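Local coordinates for protein diphosphomevalonate decarboxylase, putative (PDB 2HKE) that probably catalyses the ATP-dependent decarboxylation of (R)-5-diphosphomevalonate to isopentenyl diphosphate, the isoprenoid and sterol precursor of the mevalonate pathway, at residues Q205-R216 with E253-I262; N13-G21 with T291-F301. The protein carries 1 engineered substitution. All blocks are in the same frame, centred on the assembly; numbering follows the deposited sequence.

Contact 1: Q205-R216 with E253-I262; sequences QSLKTSPLMKKR and EICATTEPKI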
loop_
_atom_site.group_PDB
_atom_site.type_symbol
_atom_site.label_atom_id
_atom_site.label_comp_id
_atom_site.label_asym_id
_atom_site.label_seq_id
_atom_site.Cartn_x
_atom_site.Cartn_y
_atom_site.Cartn_z
ATOM N N GLN A 205 14.623 6.314 12.368
ATOM C CA GLN A 205 16.080 6.402 12.263
ATOM C C GLN A 205 16.455 7.359 11.140
ATOM O O GLN A 205 17.345 8.183 11.271
ATOM C CB GLN A 205 16.668 5.010 12.079
ATOM C CG GLN A 205 18.158 4.918 12.400
ATOM C CD GLN A 205 18.520 5.177 13.872
ATOM O OE1 GLN A 205 17.650 5.180 14.771
ATOM N NE2 GLN A 205 19.831 5.392 14.126
ATOM N N SER A 206 15.730 7.301 10.019
ATOM C CA SER A 206 15.927 8.284 8.930
ATOM C C SER A 206 15.654 9.692 9.385
ATOM O O SER A 206 16.373 10.584 9.078
ATOM C CB SER A 206 15.039 7.962 7.708
ATOM O OG SER A 206 15.366 6.719 7.137
ATOM N N LEU A 207 14.588 9.902 10.135
ATOM C CA LEU A 207 14.242 11.213 10.561
ATOM C C LEU A 207 15.318 11.758 11.460
ATOM O O LEU A 207 15.610 12.940 11.375
ATOM C CB LEU A 207 12.900 11.219 11.290
ATOM C CG LEU A 207 12.256 12.545 11.610
ATOM C CD1 LEU A 207 12.056 13.468 10.389
ATOM C CD2 LEU A 207 10.861 12.182 12.253
ATOM N N LYS A 208 15.895 10.892 12.296
ATOM C CA LYS A 208 16.971 11.277 13.220
ATOM C C LYS A 208 18.309 11.578 12.519
ATOM O O LYS A 208 19.047 12.452 12.967
ATOM C CB LYS A 208 17.192 10.151 14.228
ATOM C CG LYS A 208 18.075 10.481 15.438
ATOM C CD LYS A 208 18.412 9.217 16.192
ATOM C CE LYS A 208 19.172 9.498 17.505
ATOM N NZ LYS A 208 19.397 8.221 18.280
ATOM N N THR A 209 18.636 10.833 11.466
ATOM C CA THR A 209 19.993 10.792 10.935
ATOM C C THR A 209 20.205 11.146 9.468
ATOM O O THR A 209 21.311 11.577 9.096
ATOM C CB THR A 209 20.625 9.409 11.201
ATOM O OG1 THR A 209 19.959 8.399 10.418
ATOM C CG2 THR A 209 20.525 9.058 12.723
ATOM N N SER A 210 19.189 11.001 8.617
ATOM C CA SER A 210 19.392 11.297 7.198
ATOM C C SER A 210 19.454 12.789 6.971
ATOM O O SER A 210 18.537 13.541 7.377
ATOM C CB SER A 210 18.291 10.708 6.294
ATOM O OG SER A 210 18.481 11.203 4.956
ATOM N N PRO A 211 20.526 13.263 6.308
ATOM C CA PRO A 211 20.564 14.709 6.098
ATOM C C PRO A 211 19.535 15.190 5.110
ATOM O O PRO A 211 19.373 16.386 4.959
ATOM C CB PRO A 211 21.985 14.951 5.539
ATOM C CG PRO A 211 22.271 13.706 4.815
ATOM C CD PRO A 211 21.733 12.618 5.763
ATOM N N LEU A 212 18.822 14.269 4.448
ATOM C CA LEU A 212 17.879 14.648 3.384
ATOM C C LEU A 212 16.433 14.932 3.820
ATOM O O LEU A 212 15.620 15.455 3.041
ATOM C CB LEU A 212 17.882 13.559 2.312
ATOM C CG LEU A 212 19.277 13.235 1.768
ATOM C CD1 LEU A 212 19.172 12.117 0.785
ATOM C CD2 LEU A 212 19.926 14.479 1.179
ATOM N N MET A 213 16.110 14.594 5.058
ATOM C CA MET A 213 14.739 14.666 5.552
ATOM C C MET A 213 14.215 16.089 5.762
ATOM O O MET A 213 13.061 16.372 5.481
ATOM C CB MET A 213 14.593 13.820 6.815
ATOM C CG MET A 213 14.686 12.338 6.509
ATOM S SD MET A 213 13.259 11.746 5.652
ATOM C CE MET A 213 12.116 11.720 7.066
ATOM N N LYS A 214 15.060 17.014 6.231
ATOM C CA LYS A 214 14.592 18.364 6.476
ATOM C C LYS A 214 13.974 19.067 5.276
ATOM O O LYS A 214 12.883 19.691 5.385
ATOM C CB LYS A 214 15.761 19.215 7.011
ATOM C CG LYS A 214 15.372 20.627 7.486
ATOM C CD LYS A 214 16.652 21.378 7.875
ATOM C CE LYS A 214 16.403 22.809 8.221
ATOM N NZ LYS A 214 15.713 22.902 9.551
ATOM N N LYS A 215 14.696 19.029 4.150
ATOM C CA LYS A 215 14.276 19.668 2.923
ATOM C C LYS A 215 13.092 18.890 2.344
ATOM O O LYS A 215 12.184 19.487 1.791
ATOM C CB LYS A 215 15.384 19.716 1.878
ATOM C CG LYS A 215 14.970 20.478 0.640
ATOM C CD LYS A 215 16.163 20.766 -0.294
ATOM C CE LYS A 215 16.078 19.931 -1.567
ATOM N NZ LYS A 215 16.896 18.744 -1.517
ATOM N N ARG A 216 13.105 17.580 2.514
ATOM C CA ARG A 216 11.959 16.743 2.033
ATOM C C ARG A 216 10.636 17.188 2.657
ATOM O O ARG A 216 9.652 17.370 1.955
ATOM C CB ARG A 216 12.232 15.268 2.266
ATOM C CG ARG A 216 11.016 14.381 1.956
ATOM C CD ARG A 216 11.294 12.925 2.090
ATOM N NE ARG A 216 10.033 12.216 1.874
ATOM C CZ ARG A 216 9.382 12.153 0.717
ATOM N NH1 ARG A 216 9.893 12.648 -0.409
ATOM N NH2 ARG A 216 8.211 11.516 0.685
ATOM N N GLU A 253 17.301 6.978 -1.450
ATOM C CA GLU A 253 18.449 7.806 -1.065
ATOM C C GLU A 253 18.387 8.152 0.405
ATOM O O GLU A 253 19.444 8.198 1.093
ATOM C CB GLU A 253 18.564 9.049 -1.936
ATOM C CG GLU A 253 19.917 9.743 -1.747
ATOM C CD GLU A 253 20.061 11.070 -2.511
ATOM O OE1 GLU A 253 19.123 11.463 -3.245
ATOM O OE2 GLU A 253 21.123 11.739 -2.329
ATOM N N ILE A 254 17.185 8.426 0.904
ATOM C CA ILE A 254 17.001 8.637 2.341
ATOM C C ILE A 254 17.477 7.447 3.137
ATOM O O ILE A 254 18.222 7.596 4.110
ATOM C CB ILE A 254 15.545 8.981 2.679
ATOM C CG1 ILE A 254 15.246 10.408 2.201
ATOM C CG2 ILE A 254 15.342 8.910 4.191
ATOM C CD1 ILE A 254 13.786 10.731 2.037
ATOM N N CYS A 255 17.059 6.261 2.732
ATOM C CA CYS A 255 17.476 5.041 3.403
ATOM C C CYS A 255 19.008 4.888 3.336
ATOM O O CYS A 255 19.640 4.491 4.304
ATOM C CB CYS A 255 16.752 3.858 2.811
ATOM S SG CYS A 255 15.014 3.816 3.416
ATOM N N ALA A 256 19.591 5.182 2.180
ATOM C CA ALA A 256 21.037 4.992 1.990
ATOM C C ALA A 256 21.863 5.968 2.837
ATOM O O ALA A 256 22.995 5.663 3.142
ATOM C CB ALA A 256 21.407 5.170 0.497
ATOM N N THR A 257 21.307 7.119 3.180
ATOM C CA THR A 257 21.962 8.159 3.972
ATOM C C THR A 257 21.493 8.196 5.443
ATOM O O THR A 257 21.788 9.137 6.201
ATOM C CB THR A 257 21.717 9.503 3.354
ATOM O OG1 THR A 257 20.322 9.772 3.337
ATOM C CG2 THR A 257 22.268 9.586 1.905
ATOM N N THR A 258 20.747 7.169 5.821
ATOM C CA THR A 258 20.384 6.927 7.211
ATOM C C THR A 258 21.586 6.280 7.880
ATOM O O THR A 258 22.378 5.594 7.228
ATOM C CB THR A 258 19.117 6.028 7.279
ATOM O OG1 THR A 258 18.030 6.739 6.670
ATOM C CG2 THR A 258 18.706 5.663 8.734
ATOM N N GLU A 259 21.703 6.493 9.192
ATOM C CA GLU A 259 22.801 5.889 9.983
ATOM C C GLU A 259 22.269 5.096 11.158
ATOM O O GLU A 259 21.615 5.659 12.036
ATOM C CB GLU A 259 23.723 7.009 10.449
ATOM C CG GLU A 259 24.326 7.729 9.291
ATOM C CD GLU A 259 25.482 8.612 9.649
ATOM O OE1 GLU A 259 25.484 9.168 10.773
ATOM O OE2 GLU A 259 26.390 8.756 8.784
ATOM N N PRO A 260 22.475 3.771 11.176
ATOM C CA PRO A 260 23.089 2.890 10.171
ATOM C C PRO A 260 22.277 2.860 8.880
ATOM O O PRO A 260 21.060 3.098 8.910
ATOM C CB PRO A 260 23.022 1.517 10.810
ATOM C CG PRO A 260 22.696 1.720 12.212
ATOM C CD PRO A 260 22.033 3.028 12.358
ATOM N N LYS A 261 22.960 2.582 7.768
ATOM C CA LYS A 261 22.326 2.535 6.457
ATOM C C LYS A 261 21.204 1.499 6.450
ATOM O O LYS A 261 21.296 0.424 7.063
ATOM C CB LYS A 261 23.359 2.154 5.415
ATOM C CG LYS A 261 22.995 2.352 3.988
ATOM C CD LYS A 261 24.174 1.864 3.097
ATOM C CE LYS A 261 23.741 1.611 1.639
ATOM N NZ LYS A 261 24.910 1.317 0.687
ATOM N N ILE A 262 20.139 1.856 5.748
ATOM C CA ILE A 262 18.994 0.980 5.541
ATOM C C ILE A 262 18.949 0.616 4.066
ATOM O O ILE A 262 18.982 1.526 3.190
ATOM C CB ILE A 262 17.653 1.701 5.862
ATOM C CG1 ILE A 262 17.566 2.108 7.335
ATOM C CG2 ILE A 262 16.463 0.779 5.456
ATOM C CD1 ILE A 262 16.335 3.028 7.710
HETATM O O HOH W 1 23.835 11.081 10.396
#

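Contact 2: N13-G21 with T291-F301; sequences NIAFIKYWG and TFDAGANCFLF. With SO4 (sulfate ion), chain C.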
loop_
_atom_site.group_PDB
_atom_site.type_symbol
_atom_site.label_atom_id
_atom_site.label_comp_id
_atom_site.label_asym_id
_atom_site.label_seq_id
_atom_site.Cartn_x
_atom_site.Cartn_y
_atom_site.Cartn_z
ATOM N N ASN A 13 -2.703 -0.555 -0.800
ATOM C CA ASN A 13 -2.549 0.624 -1.601
ATOM C C ASN A 13 -1.061 0.846 -1.804
ATOM O O ASN A 13 -0.208 0.230 -1.091
ATOM C CB ASN A 13 -3.202 1.851 -0.915
ATOM C CG ASN A 13 -2.507 2.274 0.354
ATOM O OD1 ASN A 13 -1.496 2.946 0.301
ATOM N ND2 ASN A 13 -3.046 1.890 1.507
ATOM N N ILE A 14 -0.737 1.647 -2.800
ATOM C CA ILE A 14 0.661 1.981 -3.080
ATOM C C ILE A 14 0.854 3.479 -3.059
ATOM O O ILE A 14 0.285 4.183 -3.873
ATOM C CB ILE A 14 1.203 1.334 -4.393
ATOM C CG1 ILE A 14 2.691 1.695 -4.619
ATOM C CG2 ILE A 14 0.352 1.741 -5.629
ATOM C CD1 ILE A 14 3.609 1.100 -3.503
ATOM N N ALA A 15 1.698 3.959 -2.131
ATOM C CA ALA A 15 2.028 5.371 -2.069
ATOM C C ALA A 15 2.956 5.754 -3.211
ATOM O O ALA A 15 3.996 5.105 -3.392
ATOM C CB ALA A 15 2.721 5.733 -0.788
ATOM N N PHE A 16 2.593 6.786 -3.962
ATOM C CA PHE A 16 3.556 7.382 -4.922
ATOM C C PHE A 16 4.243 8.623 -4.349
ATOM O O PHE A 16 5.320 8.981 -4.836
ATOM C CB PHE A 16 2.922 7.626 -6.274
ATOM C CG PHE A 16 1.662 8.397 -6.204
ATOM C CD1 PHE A 16 1.709 9.756 -6.248
ATOM C CD2 PHE A 16 0.429 7.774 -6.085
ATOM C CE1 PHE A 16 0.575 10.523 -6.150
ATOM C CE2 PHE A 16 -0.734 8.566 -5.974
ATOM C CZ PHE A 16 -0.641 9.924 -6.034
ATOM N N ILE A 17 3.602 9.295 -3.372
ATOM C CA ILE A 17 4.219 10.292 -2.536
ATOM C C ILE A 17 4.319 9.656 -1.167
ATOM O O ILE A 17 3.322 9.267 -0.538
ATOM C CB ILE A 17 3.526 11.673 -2.553
ATOM C CG1 ILE A 17 3.697 12.283 -3.968
ATOM C CG2 ILE A 17 4.161 12.590 -1.430
ATOM C CD1 ILE A 17 2.816 13.481 -4.183
ATOM N N LYS A 18 5.549 9.439 -0.759
ATOM C CA LYS A 18 5.824 8.545 0.357
ATOM C C LYS A 18 5.574 9.019 1.790
ATOM O O LYS A 18 5.916 10.134 2.154
ATOM C CB LYS A 18 7.265 8.095 0.252
ATOM C CG LYS A 18 7.646 7.492 -1.121
ATOM C CD LYS A 18 6.881 6.206 -1.348
ATOM C CE LYS A 18 7.341 5.461 -2.597
ATOM N NZ LYS A 18 6.578 4.150 -2.807
ATOM N N TYR A 19 5.045 8.102 2.600
ATOM C CA TYR A 19 5.025 8.226 4.038
ATOM C C TYR A 19 6.366 7.654 4.560
ATOM O O TYR A 19 6.652 6.504 4.365
ATOM C CB TYR A 19 3.852 7.424 4.587
ATOM C CG TYR A 19 3.879 7.035 6.063
ATOM C CD1 TYR A 19 4.172 7.975 7.045
ATOM C CD2 TYR A 19 3.547 5.738 6.468
ATOM C CE1 TYR A 19 4.186 7.617 8.384
ATOM C CE2 TYR A 19 3.520 5.378 7.799
ATOM C CZ TYR A 19 3.865 6.294 8.744
ATOM O OH TYR A 19 3.819 5.940 10.054
ATOM N N TRP A 20 7.186 8.479 5.224
ATOM C CA TRP A 20 8.401 8.011 5.823
ATOM C C TRP A 20 8.772 9.001 6.902
ATOM O O TRP A 20 9.391 10.000 6.639
ATOM C CB TRP A 20 9.514 7.852 4.790
ATOM C CG TRP A 20 10.675 7.033 5.279
ATOM C CD1 TRP A 20 11.932 7.474 5.559
ATOM C CD2 TRP A 20 10.692 5.636 5.429
ATOM N NE1 TRP A 20 12.734 6.416 5.955
ATOM C CE2 TRP A 20 11.986 5.272 5.866
ATOM C CE3 TRP A 20 9.728 4.631 5.276
ATOM C CZ2 TRP A 20 12.324 3.963 6.151
ATOM C CZ3 TRP A 20 10.087 3.319 5.590
ATOM C CH2 TRP A 20 11.372 3.013 6.023
ATOM N N GLY A 21 8.301 8.722 8.113
ATOM C CA GLY A 21 8.545 9.520 9.281
ATOM C C GLY A 21 7.300 9.955 10.038
ATOM O O GLY A 21 6.349 10.511 9.437
ATOM N N THR A 291 7.824 2.388 -8.710
ATOM C CA THR A 291 7.989 2.842 -7.356
ATOM C C THR A 291 8.289 1.650 -6.466
ATOM O O THR A 291 7.758 0.578 -6.689
ATOM C CB THR A 291 6.819 3.685 -6.852
ATOM O OG1 THR A 291 7.214 4.320 -5.641
ATOM C CG2 THR A 291 5.574 2.849 -6.568
ATOM N N PHE A 292 9.181 1.855 -5.502
ATOM C CA PHE A 292 9.478 0.920 -4.449
ATOM C C PHE A 292 9.026 1.519 -3.130
ATOM O O PHE A 292 9.164 2.720 -2.930
ATOM C CB PHE A 292 11.007 0.632 -4.386
ATOM C CG PHE A 292 11.537 -0.011 -5.646
ATOM C CD1 PHE A 292 11.771 0.762 -6.757
ATOM C CD2 PHE A 292 11.745 -1.389 -5.733
ATOM C CE1 PHE A 292 12.238 0.222 -7.927
ATOM C CE2 PHE A 292 12.184 -1.942 -6.901
ATOM C CZ PHE A 292 12.418 -1.154 -8.006
ATOM N N ASP A 293 8.530 0.673 -2.233
ATOM C CA ASP A 293 8.033 1.119 -0.913
ATOM C C ASP A 293 8.677 0.335 0.257
ATOM O O ASP A 293 8.048 -0.469 0.924
ATOM C CB ASP A 293 6.502 0.975 -0.897
ATOM C CG ASP A 293 5.774 2.103 -0.106
ATOM O OD1 ASP A 293 6.080 3.305 -0.273
ATOM O OD2 ASP A 293 4.904 1.760 0.742
ATOM N N ALA A 294 9.932 0.565 0.560
ATOM C CA ALA A 294 10.511 -0.108 1.768
ATOM C C ALA A 294 10.597 -1.620 1.599
ATOM O O ALA A 294 10.369 -2.420 2.520
ATOM C CB ALA A 294 9.776 0.257 3.108
ATOM N N GLY A 295 10.931 -2.012 0.384
ATOM C CA GLY A 295 11.034 -3.412 0.034
ATOM C C GLY A 295 11.664 -3.486 -1.329
ATOM O O GLY A 295 11.969 -2.450 -1.925
ATOM N N ALA A 296 11.851 -4.706 -1.822
ATOM C CA ALA A 296 12.506 -4.928 -3.085
ATOM C C ALA A 296 11.511 -4.940 -4.248
ATOM O O ALA A 296 11.927 -4.825 -5.381
ATOM C CB ALA A 296 13.266 -6.273 -3.070
ATOM N N ASN A 297 10.226 -5.140 -3.972
ATOM C CA ASN A 297 9.238 -5.300 -5.057
ATOM C C ASN A 297 9.103 -4.000 -5.821
ATOM O O ASN A 297 9.138 -2.919 -5.216
ATOM C CB ASN A 297 7.858 -5.662 -4.524
ATOM C CG ASN A 297 7.808 -6.969 -3.776
ATOM O OD1 ASN A 297 8.585 -7.875 -4.012
ATOM N ND2 ASN A 297 6.827 -7.075 -2.867
ATOM N N CYS A 298 8.929 -4.118 -7.121
ATOM C CA CYS A 298 8.788 -2.994 -7.989
ATOM C C CYS A 298 7.323 -2.828 -8.411
ATOM O O CYS A 298 6.755 -3.627 -9.213
ATOM C CB CYS A 298 9.647 -3.186 -9.204
ATOM S SG CYS A 298 9.721 -1.748 -10.300
ATOM N N PHE A 299 6.724 -1.763 -7.912
ATOM C CA PHE A 299 5.389 -1.383 -8.365
ATOM C C PHE A 299 5.586 -0.628 -9.651
ATOM O O PHE A 299 6.654 -0.008 -9.861
ATOM C CB PHE A 299 4.711 -0.552 -7.311
ATOM C CG PHE A 299 4.106 -1.376 -6.221
ATOM C CD1 PHE A 299 4.879 -1.814 -5.157
ATOM C CD2 PHE A 299 2.773 -1.772 -6.310
ATOM C CE1 PHE A 299 4.291 -2.623 -4.153
ATOM C CE2 PHE A 299 2.163 -2.554 -5.318
ATOM C CZ PHE A 299 2.942 -2.961 -4.232
ATOM N N LEU A 300 4.631 -0.742 -10.564
ATOM C CA LEU A 300 4.745 -0.087 -11.856
ATOM C C LEU A 300 3.432 0.567 -12.134
ATOM O O LEU A 300 2.388 -0.018 -11.810
ATOM C CB LEU A 300 5.003 -1.117 -12.954
ATOM C CG LEU A 300 6.322 -1.837 -12.838
ATOM C CD1 LEU A 300 6.253 -3.149 -13.612
ATOM C CD2 LEU A 300 7.501 -0.930 -13.334
ATOM N N PHE A 301 3.478 1.732 -12.736
ATOM C CA PHE A 301 2.272 2.383 -13.221
ATOM C C PHE A 301 2.399 2.516 -14.724
ATOM O O PHE A 301 3.478 2.868 -15.243
ATOM C CB PHE A 301 2.133 3.765 -12.631
ATOM C CG PHE A 301 2.143 3.794 -11.141
ATOM C CD1 PHE A 301 1.155 3.142 -10.410
ATOM C CD2 PHE A 301 3.131 4.458 -10.461
ATOM C CE1 PHE A 301 1.162 3.165 -9.015
ATOM C CE2 PHE A 301 3.138 4.475 -9.044
ATOM C CZ PHE A 301 2.133 3.831 -8.338
HETATM S S SO4 C . 3.573 2.423 10.766
HETATM O O1 SO4 C . 4.572 2.618 11.798
HETATM O O2 SO4 C . 4.219 2.228 9.489
HETATM O O3 SO4 C . 2.770 1.242 11.060
HETATM O O4 SO4 C . 2.724 3.613 10.670
HETATM O O HOH W 2 6.762 6.856 -5.728
HETATM O O HOH W 3 5.190 5.203 1.797
#

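Contact 1: Q205-R216 with E253-I262
Ser-210 OG works in both directions: it donates to Thr-257 OG1 at 2.8 Å and accepts from Leu-212 N, a capping bond inside the type I turn from Ser-210 to Met-213. This bend joins helices 199-209 and 213-234 in the C-terminal domain of the GHMP superfamily, and it lies against the end of helix 237-256. Thr-209 OG1 is equally busy. Glu-259 N points almost straight at Thr-209 OG1 (2.9 Å, 170°), while that hydroxyl donates to Gln-205 O from above the carbonyl plane. The chain of Gln-205, bent at chi2 (65°), brings NE2 to Glu-259 O at 2.8 Å, with the acceptor in the amide plane and the donor in the carbonyl plane. Both backbone polar groups of Glu-259 are therefore pinned just ahead of cis Pro-260. Deeper in, Ser-206 OG and Thr-258 OG1 share a 2.7 Å hydrogen bond, Thr-258 donating onward to Ile-254 O and Ser-206 OG also hydrogen-bonded to Trp-20 NE1. Ile-254 fills the apolar side: CG2 rests on Ser-206 CB, and Ile-254 CD1 sits 3.8 Å from Met-213 SD. Arg-216, extended toward its salt bridge with Glu-247, crosses Ile-254 at about a right angle, Arg-216 CD tight at 3.3 Å from Ile-254 CD1.

Contact 2: N13-G21 with T291-F301
The backbones of 13-21 and 291-301 stay well apart: the nearest alpha carbons, Phe-16 CA and Thr-291 CA, are 6.8 Å from each other, and side chains bridge the gap. Strand 13-15 turns a corner at Phe-16, where Phe-16 and Ile-17 both face Phe-37 in a classic beta bulge. In the other segment Thr-291 and Phe-299 form a hydrogen-bonded antiparallel pair, and the loop between them carries Asp-293.

Lys-18, bent at chi2, reaches to the start of that loop. Its NZ has four oxygens within 3.0 Å, so its three N-H groups must be shared among them. Asp-293 OD1 makes the salt bridge with Lys-18 NZ at 2.7 Å, met on the anti side and 33° out of the carboxylate plane. Thr-291 OG1 comes tip to tip with NZ at 2.9 Å, Phe-292 O is approached from above its carbonyl plane, and NZ also donates to Ala-15 O, in its own segment, at 2.8 Å. Two waters extend the network: one joins Thr-291 OG1 to Phe-16 O, the other Asp-293 OD1 to Tyr-19 N.

Next to this polar cluster, Ile-14 packs CG1 against Thr-291 CG2. With CG1 anti to the backbone N (chi1 -179°), Ile-14 CD1 lies over one face of Phe-299 in a CH-pi contact, 3.7 Å from the ring centroid and 17° off its normal; Ile-14 CG2 meets the edge of Phe-301, 3.8 Å from Phe-301 CE1. At the far end Trp-20 CZ3 touches Ala-294 CB.

Tyr-19 OH donates to sulfate O4 at 2.6 Å; Lys-22, Arg-77, Thr-200, Ser-144 and Gly-145 also hold this ion, probably from the crystallisation liquor. Such an anion pocket is consistent with a place for substrate phosphate. Well away from it, the Lys-18 to Asp-293 salt bridge joins the N- and C-terminal domains, between which GHMP enzymes generally place their active site.

In the fold
Contact 2 joins the N-terminal region to the C-terminal domain: strand 5-15 meets the edge of the five-stranded C-terminal sheet, 270 residues later, and the centre of contact 2 lies about 7 Å from the centre of the chain. Contact 1 falls between those two segments in sequence and lies where helices 199-209 and 237-256 end and helix 213-234 begins, further out, its centre about 17 Å from that of contact 2. The two nevertheless touch through 13-21: Arg-216 NH2 probably bonds to Lys-18 O, and Trp-20 packs against Met-213 and Cys-255. Glu-247 of helix 237-256 serves both, through Arg-216 and Lys-18 N, so the helical bend is tied directly to the domain interface.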